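Local coordinates for GTP pyrophosphokinase (Streptococcus pneumoniae, PDB 2BE3), which probably transfers pyrophosphate from ATP to GTP to make the alarmone (p)ppGpp, as in enzymes of the RelA/SpoT family, at residues M102-E107 with Y122-E127. Sequence-based numbering, arbitrary orientation.
Sequences MRIIQE and YHVVVE
Tyr122 OH donates a hydrogen bond to Glu107 OE1; the modelled 2.5 Å is very short and doubtful. The carboxylate oxygen lies at the edge of the ring, in its plane, and the flat groups are 51° apart. Tyr122 reaches this point with CG anti to the backbone N (chi1 -167°). The other carboxylate oxygen, Glu107 OE2, is hydrogen-bonded to His97 NE2 of helix 89-97. At His123 the carbonyl O takes a CA-H...O contact from Glu107. The imidazole of His123 is turned from 102-107, and its NE2 is hydrogen-bonded to Tyr119 OH. The Val124 side chain lies alongside that of Glu107, and Val124 CG2 meets Ile104 CG1 at 4.0 Å.

Val125 faces a classic beta bulge. Its O accepts Ile105 N at 2.9 Å and, weakly, Gln106 N at 3.4 Å. Val125 N returns a bond to Gln106 O at 2.9 Å. Val125 CG1 touches CG1 and CD1 of Ile105. Val126 forms a non-hydrogen-bonded pair with Ile104. Its CG1 touches Ile104 CG1 and, from another direction, the selenium of Met102, a selenomethionine.

Glu127 exchanges backbone bonds with Arg103 in both directions. Their side chains run side by side and form a salt bridge. Arg103 NE and NH2 both point to Glu127 OE1, each at 2.9 Å, although the NH2 bond is weak. NE meets OE1 from above the carboxylate plane. Ile105 CG2 sits over the centre of the guanidinium, 3.8 Å above its plane.

The strands are antiparallel neighbours in the mixed sheet of the RelA/SpoT region, with 102-109 at one edge within this chain. Glu127 OE1 takes both N-H groups, so the salt bridge is probably not ideally aligned. A partner on each oxygen of Glu107 probably limits the rotation of its carboxylate and links the sheet to helix 89-97.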
loop_
_atom_site.group_PDB
_atom_site.type_symbol
_atom_site.label_atom_id
_atom_site.label_comp_id
_atom_site.label_asym_id
_atom_site.label_seq_id
_atom_site.Cartn_x
_atom_site.Cartn_y
_atom_site.Cartn_z
HETATM N N MSE A 102 3.699 -10.985 -3.767
HETATM C CA MSE A 102 2.859 -11.511 -4.835
HETATM C C MSE A 102 3.451 -12.798 -5.369
HETATM O O MSE A 102 4.644 -13.093 -5.191
HETATM C CB MSE A 102 2.717 -10.488 -5.975
HETATM C CG MSE A 102 4.042 -10.099 -6.584
HETATM SE SE MSE A 102 3.907 -8.682 -7.949
HETATM C CE MSE A 102 3.184 -7.077 -6.829
ATOM N N ARG A 103 2.610 -13.557 -6.044
ATOM C CA ARG A 103 3.059 -14.767 -6.684
ATOM C C ARG A 103 2.623 -14.667 -8.122
ATOM O O ARG A 103 1.432 -14.487 -8.400
ATOM C CB ARG A 103 2.475 -15.993 -5.995
ATOM C CG ARG A 103 2.797 -17.289 -6.707
ATOM C CD ARG A 103 2.454 -18.500 -5.862
ATOM N NE ARG A 103 1.035 -18.847 -5.938
ATOM C CZ ARG A 103 0.563 -19.939 -6.554
ATOM N NH1 ARG A 103 1.412 -20.785 -7.156
ATOM N NH2 ARG A 103 -0.755 -20.193 -6.576
ATOM N N ILE A 104 3.596 -14.763 -9.027
ATOM C CA ILE A 104 3.340 -14.655 -10.464
ATOM C C ILE A 104 2.807 -15.976 -10.955
ATOM O O ILE A 104 3.527 -16.957 -10.952
ATOM C CB ILE A 104 4.603 -14.225 -11.257
ATOM C CG1 ILE A 104 4.947 -12.788 -10.893
ATOM C CG2 ILE A 104 4.391 -14.362 -12.784
ATOM C CD1 ILE A 104 6.240 -12.321 -11.446
ATOM N N ILE A 105 1.544 -16.012 -11.365
ATOM C CA ILE A 105 0.981 -17.281 -11.795
ATOM C C ILE A 105 0.913 -17.468 -13.318
ATOM O O ILE A 105 0.805 -18.566 -13.777
ATOM C CB ILE A 105 -0.372 -17.613 -11.087
ATOM C CG1 ILE A 105 -1.416 -16.601 -11.476
ATOM C CG2 ILE A 105 -0.200 -17.621 -9.543
ATOM C CD1 ILE A 105 -2.710 -17.221 -11.657
ATOM N N GLN A 106 0.983 -16.403 -14.103
ATOM C CA GLN A 106 0.947 -16.553 -15.548
ATOM C C GLN A 106 1.510 -15.316 -16.217
ATOM O O GLN A 106 1.273 -14.209 -15.786
ATOM C CB GLN A 106 -0.484 -16.804 -16.025
ATOM C CG GLN A 106 -0.633 -16.719 -17.502
ATOM C CD GLN A 106 -1.958 -17.242 -18.001
ATOM O OE1 GLN A 106 -3.018 -16.962 -17.437
ATOM N NE2 GLN A 106 -1.907 -18.004 -19.088
ATOM N N GLU A 107 2.257 -15.515 -17.282
ATOM C CA GLU A 107 2.758 -14.411 -18.087
ATOM C C GLU A 107 2.320 -14.584 -19.530
ATOM O O GLU A 107 2.292 -15.685 -20.036
ATOM C CB GLU A 107 4.274 -14.365 -18.001
ATOM C CG GLU A 107 4.765 -13.713 -16.760
ATOM C CD GLU A 107 6.243 -13.886 -16.585
ATOM O OE1 GLU A 107 7.014 -13.467 -17.480
ATOM O OE2 GLU A 107 6.656 -14.432 -15.547
ATOM N N TYR A 122 2.375 -6.832 -22.549
ATOM C CA TYR A 122 2.887 -7.968 -21.820
ATOM C C TYR A 122 2.060 -8.062 -20.540
ATOM O O TYR A 122 1.908 -7.070 -19.840
ATOM C CB TYR A 122 4.380 -7.789 -21.512
ATOM C CG TYR A 122 5.070 -9.061 -21.034
ATOM C CD1 TYR A 122 5.837 -9.829 -21.917
ATOM C CD2 TYR A 122 4.967 -9.488 -19.697
ATOM C CE1 TYR A 122 6.490 -10.961 -21.485
ATOM C CE2 TYR A 122 5.605 -10.646 -19.260
ATOM C CZ TYR A 122 6.364 -11.367 -20.159
ATOM O OH TYR A 122 7.012 -12.505 -19.773
ATOM N N HIS A 123 1.489 -9.233 -20.282
ATOM C CA HIS A 123 0.554 -9.438 -19.174
ATOM C C HIS A 123 1.221 -10.260 -18.097
ATOM O O HIS A 123 1.771 -11.313 -18.372
ATOM C CB HIS A 123 -0.723 -10.151 -19.646
ATOM C CG HIS A 123 -1.481 -9.402 -20.710
ATOM N ND1 HIS A 123 -2.732 -9.786 -21.143
ATOM C CD2 HIS A 123 -1.147 -8.319 -21.455
ATOM C CE1 HIS A 123 -3.151 -8.952 -22.078
ATOM N NE2 HIS A 123 -2.204 -8.058 -22.295
ATOM N N VAL A 124 1.231 -9.757 -16.880
ATOM C CA VAL A 124 1.573 -10.594 -15.773
ATOM C C VAL A 124 0.404 -10.711 -14.800
ATOM O O VAL A 124 -0.088 -9.698 -14.290
ATOM C CB VAL A 124 3.055 -10.395 -15.240
ATOM C CG1 VAL A 124 3.788 -9.304 -15.928
ATOM C CG2 VAL A 124 3.227 -10.500 -13.716
ATOM N N VAL A 125 -0.082 -11.945 -14.630
ATOM C CA VAL A 125 -1.165 -12.229 -13.694
ATOM C C VAL A 125 -0.591 -12.697 -12.368
ATOM O O VAL A 125 0.265 -13.566 -12.351
ATOM C CB VAL A 125 -2.165 -13.261 -14.258
ATOM C CG1 VAL A 125 -3.320 -13.489 -13.268
ATOM C CG2 VAL A 125 -2.709 -12.786 -15.646
ATOM N N VAL A 126 -1.010 -12.087 -11.262
ATOM C CA VAL A 126 -0.378 -12.372 -9.979
ATOM C C VAL A 126 -1.433 -12.729 -8.949
ATOM O O VAL A 126 -2.582 -12.316 -9.078
ATOM C CB VAL A 126 0.530 -11.207 -9.428
ATOM C CG1 VAL A 126 1.675 -10.787 -10.441
ATOM C CG2 VAL A 126 -0.291 -9.995 -8.996
ATOM N N GLU A 127 -1.049 -13.531 -7.965
ATOM C CA GLU A 127 -1.838 -13.664 -6.760
ATOM C C GLU A 127 -1.335 -12.616 -5.793
ATOM O O GLU A 127 -0.122 -12.476 -5.586
ATOM C CB GLU A 127 -1.708 -15.038 -6.155
ATOM C CG GLU A 127 -2.605 -15.988 -6.801
ATOM C CD GLU A 127 -2.367 -17.419 -6.375
ATOM O OE1 GLU A 127 -1.568 -17.671 -5.422
ATOM O OE2 GLU A 127 -3.005 -18.292 -7.012
#